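TarM (Staphylococcus aureus subsp. aureus 21178, PDB 4X7R) is a glycosyltransferase of the GT-B fold, built from two Rossmann-like domains with a long antiparallel sheet inserted into the first. Local coordinates at residues K3-V8 against E212-D217; G189-L194 against L204-Y209; L335-A340 against D362-M367; R417-F422 against D430-N435. The protein carries 1 engineered substitution. All coordinates share one frame; numbering follows the deposited sequence.

Contact 1. Residues K3-V8 against E212-D217; sequences KIFMMV and EKLIKD
Phe5 lays one face of its ring against Ile215, the first residue to leave helical geometry after helix 203-214. Phe5 CB already touches the Ile215 CD1 methyl at 3.7 Å. With chi1 at -57°, CG lies beside the backbone N and anti to the carbonyl carbon, which carries the ring out toward 212-217. Ring atom CG then meets both CG1 and CD1 of Ile215. Further round, CD1 and CE1 of the ring lie near the Ile215 CG2 methyl, the closer approach being Phe5 CE1 to Ile215 CG2 at 3.9 Å. On the other flank, Phe5 CD2 has the Leu214 CD2 methyl 4.0 Å away, coming in obliquely. Phe5 CE2 and CZ meet only CG1 of Ile215, CZ at 4.1 Å. The methylene thus stands almost squarely over the aromatic face: Ile215 CG1 is 3.6 Å from the Phe5 ring centroid and 9° off the normal, a CH-pi contact. All these contacts are apolar. Phe5 rides on strand 3-7, which runs between strands 36-40 and 221-225 in the parallel sheet of the N-terminal Rossmann-like domain. Ile215 also packs on Ser221 and Met223, and Val39 touches both Phe5 and Leu214, so the end of helix 203-214 settles over three adjacent strands.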
# COMPACT_ATOMS: atom_id res chain seq x y z
N LYS A 3 -15.46 3.67 18.07
CA LYS A 3 -14.05 3.70 17.70
C LYS A 3 -13.83 2.68 16.61
O LYS A 3 -14.35 1.57 16.67
CB LYS A 3 -13.09 3.48 18.89
CG LYS A 3 -11.63 3.73 18.48
CD LYS A 3 -10.63 3.81 19.62
CE LYS A 3 -9.24 3.94 19.05
NZ LYS A 3 -8.17 3.88 20.08
N ILE A 4 -13.06 3.08 15.59
CA ILE A 4 -12.78 2.30 14.40
C ILE A 4 -11.30 1.91 14.28
O ILE A 4 -10.41 2.73 14.53
CB ILE A 4 -13.34 3.07 13.17
CG1 ILE A 4 -14.88 3.26 13.29
CG2 ILE A 4 -12.99 2.37 11.86
CD1 ILE A 4 -15.49 4.20 12.24
N PHE A 5 -11.06 0.65 13.87
CA PHE A 5 -9.74 0.06 13.65
C PHE A 5 -9.74 -0.50 12.26
O PHE A 5 -10.53 -1.38 11.93
CB PHE A 5 -9.43 -1.03 14.71
CG PHE A 5 -9.50 -0.52 16.13
CD1 PHE A 5 -10.72 -0.48 16.80
CD2 PHE A 5 -8.35 -0.13 16.81
CE1 PHE A 5 -10.79 -0.01 18.12
CE2 PHE A 5 -8.42 0.35 18.12
CZ PHE A 5 -9.64 0.40 18.77
N MET A 6 -8.89 0.06 11.42
CA MET A 6 -8.81 -0.23 10.00
C MET A 6 -7.54 -0.95 9.70
O MET A 6 -6.46 -0.41 9.88
CB MET A 6 -8.98 1.06 9.18
CG MET A 6 -10.18 1.85 9.60
SD MET A 6 -10.56 3.36 8.67
CE MET A 6 -8.97 4.13 8.51
N MET A 7 -7.67 -2.19 9.26
CA MET A 7 -6.58 -3.13 9.09
C MET A 7 -6.03 -3.29 7.72
O MET A 7 -6.77 -3.43 6.73
CB MET A 7 -6.99 -4.47 9.67
CG MET A 7 -7.24 -4.40 11.16
SD MET A 7 -8.41 -5.68 11.63
CE MET A 7 -7.68 -7.06 10.86
N VAL A 8 -4.72 -3.24 7.66
CA VAL A 8 -3.93 -3.40 6.43
C VAL A 8 -2.58 -4.05 6.81
O VAL A 8 -2.17 -4.00 7.98
CB VAL A 8 -3.78 -2.03 5.70
CG1 VAL A 8 -2.88 -1.04 6.46
CG2 VAL A 8 -3.33 -2.20 4.27
N GLU A 212 -7.49 -8.98 19.89
CA GLU A 212 -8.37 -9.23 21.04
C GLU A 212 -7.90 -8.41 22.25
O GLU A 212 -8.73 -7.98 23.04
CB GLU A 212 -8.41 -10.73 21.38
CG GLU A 212 -9.13 -11.55 20.33
CD GLU A 212 -8.87 -13.04 20.36
OE1 GLU A 212 -7.93 -13.49 21.06
OE2 GLU A 212 -9.60 -13.77 19.66
N LYS A 213 -6.58 -8.15 22.34
CA LYS A 213 -5.95 -7.32 23.38
C LYS A 213 -6.16 -5.81 23.07
O LYS A 213 -6.54 -5.04 23.94
CB LYS A 213 -4.43 -7.66 23.46
CG LYS A 213 -3.93 -8.04 24.85
CD LYS A 213 -4.65 -9.23 25.48
CE LYS A 213 -4.41 -9.27 26.98
NZ LYS A 213 -5.11 -8.17 27.73
N LEU A 214 -5.97 -5.42 21.81
CA LEU A 214 -6.15 -4.04 21.37
C LEU A 214 -7.59 -3.56 21.38
O LEU A 214 -7.83 -2.44 21.80
CB LEU A 214 -5.56 -3.88 19.96
CG LEU A 214 -5.51 -2.45 19.39
CD1 LEU A 214 -4.41 -1.63 20.09
CD2 LEU A 214 -5.31 -2.49 17.88
N ILE A 215 -8.52 -4.35 20.86
CA ILE A 215 -9.90 -3.93 20.64
C ILE A 215 -10.87 -4.55 21.65
O ILE A 215 -11.05 -5.76 21.64
CB ILE A 215 -10.29 -4.20 19.14
CG1 ILE A 215 -9.26 -3.59 18.15
CG2 ILE A 215 -11.72 -3.77 18.81
CD1 ILE A 215 -9.27 -4.19 16.70
N LYS A 216 -11.49 -3.71 22.48
CA LYS A 216 -12.46 -4.20 23.46
C LYS A 216 -13.74 -4.76 22.81
O LYS A 216 -14.21 -4.25 21.78
CB LYS A 216 -12.74 -3.17 24.60
CG LYS A 216 -13.75 -2.08 24.31
CD LYS A 216 -13.95 -1.27 25.59
CE LYS A 216 -13.62 0.17 25.39
NZ LYS A 216 -13.52 0.88 26.71
N ASP A 217 -14.26 -5.84 23.41
CA ASP A 217 -15.45 -6.51 22.92
C ASP A 217 -16.75 -5.76 23.23
O ASP A 217 -17.61 -6.22 23.99
CB ASP A 217 -15.50 -8.00 23.30
CG ASP A 217 -16.44 -8.77 22.41
OD1 ASP A 217 -16.92 -8.20 21.40
OD2 ASP A 217 -16.69 -9.96 22.70

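Contact 2. Residues G189-L194 against L204-Y209; sequences GKTYVL and LALCVY
Leu206 swings its CG anti to the backbone N (chi1 172°), pushing its two methyls off helix 203-214 toward Thr191 and Val193. In Val193 the CG2 methyl is placed beside the backbone N, where it can meet this leucine. The pair joins two parts of a GT-B enzyme: strand 187-193 belongs to the long antiparallel sheet inserted into the N-terminal Rossmann-like domain, and the helix leads from that insertion back into the parallel sheet. Thr191 and Val193, two residues apart on the strand, present the same face to the helix, while Tyr192 points away. Leu206 therefore serves both with separate branches, and its side chain crosses each of theirs at about a right angle. Phe200 on the edge strand 198-200 and Phe73 of helix 69-78 both touch Val193 and Leu206, completing an apolar cluster between the inserted sheet, helix 203-214 and helix 69-78. One turn further along, Tyr209 also touches Phe73 and meets the ring of Phe200 with the planes at about 45°. Nearby on the same helix, Leu204 lines the glycan pocket and touches 2-O-sulfo-alpha-L-idopyranuronic acid. The tighter methyl contact is Leu206 CD1 on Val193 CG2 at 3.6 Å; Leu206 CD2 stands 4.2 Å from Thr191 CG2.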
# COMPACT_ATOMS: atom_id res chain seq x y z
N GLY A 189 6.40 -19.81 11.97
CA GLY A 189 5.95 -20.93 12.79
C GLY A 189 5.71 -20.48 14.21
O GLY A 189 5.26 -19.36 14.45
N LYS A 190 6.06 -21.35 15.17
CA LYS A 190 5.89 -21.06 16.60
C LYS A 190 6.58 -19.75 16.97
O LYS A 190 7.76 -19.56 16.66
CB LYS A 190 6.43 -22.23 17.45
CG LYS A 190 5.53 -22.60 18.60
CD LYS A 190 5.93 -23.95 19.19
CE LYS A 190 4.83 -24.53 20.04
NZ LYS A 190 5.26 -25.76 20.76
N THR A 191 5.82 -18.83 17.56
CA THR A 191 6.27 -17.52 17.98
C THR A 191 6.16 -17.41 19.51
O THR A 191 5.09 -17.67 20.07
CB THR A 191 5.42 -16.42 17.29
OG1 THR A 191 5.64 -16.51 15.89
CG2 THR A 191 5.75 -14.99 17.80
N TYR A 192 7.23 -16.94 20.15
CA TYR A 192 7.26 -16.76 21.60
C TYR A 192 7.39 -15.29 21.91
O TYR A 192 8.35 -14.63 21.49
CB TYR A 192 8.41 -17.55 22.25
CG TYR A 192 8.46 -17.49 23.76
CD1 TYR A 192 7.31 -17.67 24.53
CD2 TYR A 192 9.67 -17.31 24.43
CE1 TYR A 192 7.36 -17.61 25.92
CE2 TYR A 192 9.74 -17.31 25.83
CZ TYR A 192 8.57 -17.42 26.57
OH TYR A 192 8.62 -17.45 27.94
N VAL A 193 6.45 -14.78 22.67
CA VAL A 193 6.46 -13.41 23.13
C VAL A 193 7.04 -13.48 24.54
O VAL A 193 6.36 -13.87 25.49
CB VAL A 193 5.06 -12.73 23.04
CG1 VAL A 193 5.12 -11.28 23.51
CG2 VAL A 193 4.51 -12.80 21.62
N LEU A 194 8.34 -13.19 24.63
CA LEU A 194 9.14 -13.23 25.87
C LEU A 194 8.55 -12.36 26.94
O LEU A 194 8.52 -12.80 28.08
CB LEU A 194 10.59 -12.82 25.60
CG LEU A 194 11.47 -13.85 24.89
CD1 LEU A 194 11.24 -13.87 23.37
CD2 LEU A 194 12.90 -13.54 25.13
N LEU A 204 -0.56 -15.65 12.42
CA LEU A 204 -2.01 -15.38 12.42
C LEU A 204 -2.53 -15.47 13.85
O LEU A 204 -3.21 -14.56 14.28
CB LEU A 204 -2.73 -16.35 11.46
CG LEU A 204 -4.26 -16.44 11.52
CD1 LEU A 204 -4.92 -15.12 11.07
CD2 LEU A 204 -4.74 -17.61 10.66
N ALA A 205 -2.14 -16.52 14.61
CA ALA A 205 -2.50 -16.69 16.03
C ALA A 205 -2.03 -15.49 16.85
O ALA A 205 -2.79 -15.01 17.70
CB ALA A 205 -1.90 -17.98 16.61
N LEU A 206 -0.79 -15.02 16.63
CA LEU A 206 -0.24 -13.86 17.35
C LEU A 206 -1.11 -12.62 17.04
O LEU A 206 -1.56 -11.93 17.96
CB LEU A 206 1.23 -13.61 16.92
CG LEU A 206 1.89 -12.31 17.43
CD1 LEU A 206 2.24 -12.42 18.88
CD2 LEU A 206 3.13 -11.93 16.63
N CYS A 207 -1.37 -12.38 15.73
CA CYS A 207 -2.19 -11.24 15.28
C CYS A 207 -3.61 -11.28 15.75
O CYS A 207 -4.15 -10.24 16.12
CB CYS A 207 -2.10 -11.07 13.77
SG CYS A 207 -0.44 -10.61 13.22
N VAL A 208 -4.20 -12.48 15.85
CA VAL A 208 -5.56 -12.64 16.38
C VAL A 208 -5.57 -12.26 17.87
O VAL A 208 -6.45 -11.52 18.31
CB VAL A 208 -6.12 -14.06 16.11
CG1 VAL A 208 -7.33 -14.37 17.00
CG2 VAL A 208 -6.46 -14.23 14.63
N TYR A 209 -4.57 -12.75 18.64
CA TYR A 209 -4.44 -12.43 20.06
C TYR A 209 -4.32 -10.92 20.24
O TYR A 209 -5.03 -10.34 21.06
CB TYR A 209 -3.22 -13.14 20.67
CG TYR A 209 -2.84 -12.65 22.06
CD1 TYR A 209 -3.52 -13.10 23.19
CD2 TYR A 209 -1.76 -11.79 22.25
CE1 TYR A 209 -3.15 -12.70 24.47
CE2 TYR A 209 -1.40 -11.35 23.52
CZ TYR A 209 -2.09 -11.81 24.63
OH TYR A 209 -1.73 -11.34 25.87

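Contact 3. Residues L335-A340 against D362-M367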
# COMPACT_ATOMS: atom_id res chain seq x y z
N LEU A 335 0.18 -0.20 -22.79
CA LEU A 335 -0.87 0.25 -23.72
C LEU A 335 -0.86 1.77 -23.83
O LEU A 335 -1.11 2.30 -24.91
CB LEU A 335 -2.27 -0.27 -23.34
CG LEU A 335 -2.56 -1.75 -23.69
CD1 LEU A 335 -3.95 -2.15 -23.21
CD2 LEU A 335 -2.47 -2.01 -25.18
N LEU A 336 -0.50 2.46 -22.74
CA LEU A 336 -0.35 3.92 -22.70
C LEU A 336 0.84 4.34 -23.59
O LEU A 336 0.71 5.32 -24.33
CB LEU A 336 -0.20 4.43 -21.25
CG LEU A 336 0.14 5.92 -21.06
CD1 LEU A 336 -0.88 6.83 -21.73
CD2 LEU A 336 0.30 6.26 -19.60
N ILE A 337 1.98 3.59 -23.53
CA ILE A 337 3.15 3.85 -24.39
C ILE A 337 2.76 3.64 -25.86
O ILE A 337 3.12 4.47 -26.70
CB ILE A 337 4.42 3.06 -23.98
CG1 ILE A 337 4.82 3.29 -22.50
CG2 ILE A 337 5.60 3.32 -24.93
CD1 ILE A 337 4.97 4.74 -22.04
N GLU A 338 1.98 2.57 -26.16
CA GLU A 338 1.47 2.28 -27.51
C GLU A 338 0.55 3.39 -27.99
O GLU A 338 0.59 3.75 -29.16
CB GLU A 338 0.76 0.93 -27.56
CG GLU A 338 1.71 -0.26 -27.60
CD GLU A 338 1.07 -1.64 -27.50
OE1 GLU A 338 0.05 -1.89 -28.18
OE2 GLU A 338 1.61 -2.48 -26.75
N VAL A 339 -0.25 3.98 -27.06
CA VAL A 339 -1.16 5.09 -27.37
C VAL A 339 -0.33 6.36 -27.63
O VAL A 339 -0.60 7.06 -28.61
CB VAL A 339 -2.25 5.30 -26.27
CG1 VAL A 339 -2.99 6.61 -26.47
CG2 VAL A 339 -3.23 4.13 -26.28
N ALA A 340 0.70 6.61 -26.78
CA ALA A 340 1.62 7.75 -26.89
C ALA A 340 2.27 7.78 -28.28
O ALA A 340 2.26 8.83 -28.92
CB ALA A 340 2.68 7.68 -25.81
N ASP A 362 10.95 -0.24 -15.31
CA ASP A 362 12.10 -0.52 -16.18
C ASP A 362 11.70 -1.00 -17.58
O ASP A 362 12.25 -0.52 -18.57
CB ASP A 362 13.08 -1.50 -15.51
CG ASP A 362 13.75 -0.95 -14.27
OD1 ASP A 362 13.92 0.29 -14.18
OD2 ASP A 362 14.13 -1.76 -13.40
N LYS A 363 10.69 -1.91 -17.64
CA LYS A 363 10.13 -2.46 -18.89
C LYS A 363 9.60 -1.31 -19.72
O LYS A 363 9.86 -1.26 -20.93
CB LYS A 363 9.01 -3.50 -18.63
CG LYS A 363 9.18 -4.36 -17.36
CD LYS A 363 10.18 -5.52 -17.52
CE LYS A 363 10.60 -6.14 -16.20
NZ LYS A 363 11.62 -5.31 -15.50
N ILE A 364 8.91 -0.36 -19.07
CA ILE A 364 8.32 0.84 -19.68
C ILE A 364 9.40 1.80 -20.17
O ILE A 364 9.25 2.33 -21.27
CB ILE A 364 7.23 1.49 -18.75
CG1 ILE A 364 6.02 0.53 -18.50
CG2 ILE A 364 6.76 2.87 -19.25
CD1 ILE A 364 5.31 -0.06 -19.77
N ALA A 365 10.50 1.99 -19.39
CA ALA A 365 11.64 2.85 -19.76
C ALA A 365 12.27 2.36 -21.07
O ALA A 365 12.41 3.14 -22.02
CB ALA A 365 12.67 2.87 -18.64
N LYS A 366 12.57 1.03 -21.14
CA LYS A 366 13.11 0.35 -22.33
C LYS A 366 12.14 0.49 -23.50
O LYS A 366 12.58 0.66 -24.63
CB LYS A 366 13.30 -1.14 -22.02
CG LYS A 366 14.58 -1.74 -22.58
CD LYS A 366 15.02 -2.95 -21.77
CE LYS A 366 16.30 -3.55 -22.29
NZ LYS A 366 16.78 -4.68 -21.44
N MET A 367 10.82 0.43 -23.23
CA MET A 367 9.75 0.54 -24.22
C MET A 367 9.68 1.91 -24.90
O MET A 367 9.45 1.97 -26.12
CB MET A 367 8.41 0.18 -23.57
CG MET A 367 7.37 -0.27 -24.55
SD MET A 367 5.89 -0.78 -23.67
CE MET A 367 4.78 -0.99 -25.06
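The shortest polar bond near Ile337, which meets Met367 and Ile364 across the contact, is a backbone one inside helix 333-346, from Ala340 N to Leu336 O at 2.8 Å. Between the helices the contact is one of van der Waals packing. Ile337 splits its branches between two partners one helical turn apart. Its CG1 arm, folded back at CD1 (chi2 -52°), lies against a single methyl, so that CG1 and CD1 each come within 3.8 Å of Ile364 CG2. Its other branch faces the methionine, Ile337 CG2 lying 4.0 Å from Met367 CG. Met367 is drawn out straight from CB to CE and slides past Ile337 in the opposite direction, with SD 4.1 Å from Ile337 CB. That extension carries the Met367 CE methyl as far as Glu338, where it lies 3.9 Å from OE2. The methionine tip crosses the glutamate obliquely, touching its CG methylene as well as its carboxylate. Helices 333-346 and 361-370 are successive crossovers of the C-terminal Rossmann-like domain, leading from strand 320-324 to 351-355 and on to 377-381. Their short segments run nearly parallel, with an interaxial angle of 17° and axes 10.6 Å apart. Beneath them, Ile337 reaches Ile354 and Val377 of the sheet, and Ile364 reaches Leu379. On the far flank of helix 333-346, Leu335 and Val339 pack on Ile446 of helix 446-457.

Contact 4. Residues R417-F422 against D430-N435; sequences RPVVAF and DFIEDN
Strand 419-422 runs extended past a chain that has just left the short, weakly bonded helix 428-431, and the closest CA atoms across the two are those of Val419 and Ile432, 7.5 Å apart. At Ile432 the backbone is itself extended (phi -86°, psi 129°), and from there its side chain points toward the strand. Val419 and Ala421 point toward it from one face; Val420 between them points away, and its side chain touches Met449, Lys452 and Leu456 of helix 446-457. A single methyl does all the touching from the isoleucine: Ile432 CD1 lies 3.8 Å from Val419 CG1. Ile432 CD1 also sits 3.8 Å from Ala421 CB, so it spans the two neighbouring positions on that face. Ile432 CD1 is 3.9 Å from Val419 CB as well, and the valine side chain crosses the isoleucine at about a right angle. With CG1 of Ile432 anti to its carbonyl carbon (chi1 -59°) and the chain extended beyond, CD1 is the deepest point of the residue toward the strand. The rest of the patch is completed by helix 407-414, whose Met413 touches both Val419 and Phe431. Polar backbone groups at the turn are taken up locally: Asn437 receives Glu433 N on OD1 and gives ND2 to Phe431 O. Val419 and Ala421 pair through their backbones with Tyr439 on strand 438-441. Strand 419-422, helix 428-431 and strand 438-441 form a beta-alpha-beta unit with a short helix, part of the C-terminal Rossmann-like domain of this GT-B fold.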
# COMPACT_ATOMS: atom_id res chain seq x y z
N ARG A 417 -9.37 18.28 -14.70
CA ARG A 417 -8.54 17.62 -15.72
C ARG A 417 -9.36 16.45 -16.26
O ARG A 417 -9.62 15.49 -15.54
CB ARG A 417 -7.16 17.16 -15.15
CG ARG A 417 -6.32 18.27 -14.48
CD ARG A 417 -6.37 19.58 -15.25
NE ARG A 417 -5.46 20.62 -14.77
CZ ARG A 417 -5.81 21.88 -14.54
NH1 ARG A 417 -7.08 22.26 -14.66
NH2 ARG A 417 -4.90 22.77 -14.16
N PRO A 418 -9.91 16.56 -17.49
CA PRO A 418 -10.77 15.47 -17.99
C PRO A 418 -10.01 14.17 -18.22
O PRO A 418 -8.80 14.19 -18.49
CB PRO A 418 -11.37 16.04 -19.28
CG PRO A 418 -10.42 17.11 -19.72
CD PRO A 418 -9.76 17.65 -18.48
N VAL A 419 -10.72 13.05 -18.06
CA VAL A 419 -10.15 11.71 -18.22
C VAL A 419 -10.59 11.07 -19.54
O VAL A 419 -11.76 11.17 -19.93
CB VAL A 419 -10.52 10.81 -17.01
CG1 VAL A 419 -9.89 9.42 -17.14
CG2 VAL A 419 -10.09 11.45 -15.70
N VAL A 420 -9.63 10.41 -20.21
CA VAL A 420 -9.80 9.55 -21.38
C VAL A 420 -9.42 8.13 -20.81
O VAL A 420 -8.27 7.88 -20.46
CB VAL A 420 -8.97 10.00 -22.61
CG1 VAL A 420 -9.28 9.11 -23.82
CG2 VAL A 420 -9.28 11.46 -22.96
N ALA A 421 -10.43 7.29 -20.59
CA ALA A 421 -10.27 6.00 -19.96
C ALA A 421 -10.91 4.85 -20.69
O ALA A 421 -11.96 5.02 -21.30
CB ALA A 421 -10.84 6.07 -18.55
N PHE A 422 -10.30 3.64 -20.58
CA PHE A 422 -10.92 2.44 -21.11
C PHE A 422 -12.14 2.14 -20.23
O PHE A 422 -12.03 2.22 -19.01
CB PHE A 422 -9.93 1.25 -21.12
CG PHE A 422 -8.87 1.26 -22.20
CD1 PHE A 422 -9.13 1.79 -23.46
CD2 PHE A 422 -7.62 0.68 -21.98
CE1 PHE A 422 -8.16 1.77 -24.47
CE2 PHE A 422 -6.65 0.66 -23.00
CZ PHE A 422 -6.93 1.20 -24.24
N ASP A 430 -19.10 5.09 -13.88
CA ASP A 430 -19.88 5.66 -12.79
C ASP A 430 -19.75 7.17 -12.81
O ASP A 430 -20.73 7.87 -12.54
CB ASP A 430 -19.36 5.18 -11.44
CG ASP A 430 -19.87 3.84 -11.00
OD1 ASP A 430 -20.45 3.12 -11.83
OD2 ASP A 430 -19.75 3.53 -9.81
N PHE A 431 -18.54 7.68 -13.10
CA PHE A 431 -18.30 9.12 -13.03
C PHE A 431 -17.99 9.84 -14.33
O PHE A 431 -18.20 11.04 -14.42
CB PHE A 431 -17.29 9.44 -11.91
CG PHE A 431 -16.06 8.56 -11.92
CD1 PHE A 431 -15.03 8.80 -12.83
CD2 PHE A 431 -15.92 7.52 -11.01
CE1 PHE A 431 -13.90 7.98 -12.84
CE2 PHE A 431 -14.80 6.70 -11.04
CZ PHE A 431 -13.79 6.94 -11.96
N ILE A 432 -17.51 9.11 -15.35
CA ILE A 432 -17.24 9.75 -16.64
C ILE A 432 -18.55 9.75 -17.44
O ILE A 432 -19.17 8.70 -17.57
CB ILE A 432 -16.05 9.12 -17.43
CG1 ILE A 432 -14.73 9.19 -16.61
CG2 ILE A 432 -15.90 9.77 -18.83
CD1 ILE A 432 -13.56 8.37 -17.21
N GLU A 433 -18.95 10.93 -17.96
CA GLU A 433 -20.13 11.09 -18.82
C GLU A 433 -19.54 11.37 -20.19
O GLU A 433 -19.02 12.46 -20.44
CB GLU A 433 -21.04 12.23 -18.33
CG GLU A 433 -21.67 11.93 -16.97
CD GLU A 433 -22.81 12.81 -16.50
OE1 GLU A 433 -22.77 14.04 -16.73
OE2 GLU A 433 -23.73 12.27 -15.83
N ASP A 434 -19.50 10.32 -21.02
CA ASP A 434 -18.90 10.33 -22.35
C ASP A 434 -19.33 11.51 -23.17
O ASP A 434 -20.53 11.78 -23.26
CB ASP A 434 -19.18 9.02 -23.12
CG ASP A 434 -18.46 8.98 -24.45
OD1 ASP A 434 -17.23 8.78 -24.45
OD2 ASP A 434 -19.11 9.20 -25.49
N ASN A 435 -18.34 12.25 -23.71
CA ASN A 435 -18.50 13.44 -24.54
C ASN A 435 -19.14 14.62 -23.78
O ASN A 435 -19.57 15.59 -24.41
CB ASN A 435 -19.23 13.07 -25.85
CG ASN A 435 -19.03 14.01 -26.99
OD1 ASN A 435 -17.96 14.60 -27.19
ND2 ASN A 435 -20.07 14.16 -27.79

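In the fold
From the N terminus, strand 3-7 waits some two hundred residues for its partner: contact 1 closes a loop holding the whole inserted antiparallel sheet. Contact 2 is nested inside that loop and closes a much shorter one, from strand 187-193 to helix 203-214. Both contacts use this helix, so it ties the insertion to the N-terminal parallel sheet, the two centres being about 17 Å apart. In the C-terminal domain, contact 3 closes a loop holding strand 351-355, between helices 333-346 and 361-370, and contact 4 then a short one from strand 419-422 through helix 428-431. They touch where Leu335 CD1 packs on Phe422 CE2 at 3.9 Å. Contacts 1 and 3, centres about 43 Å apart, lie in different domains.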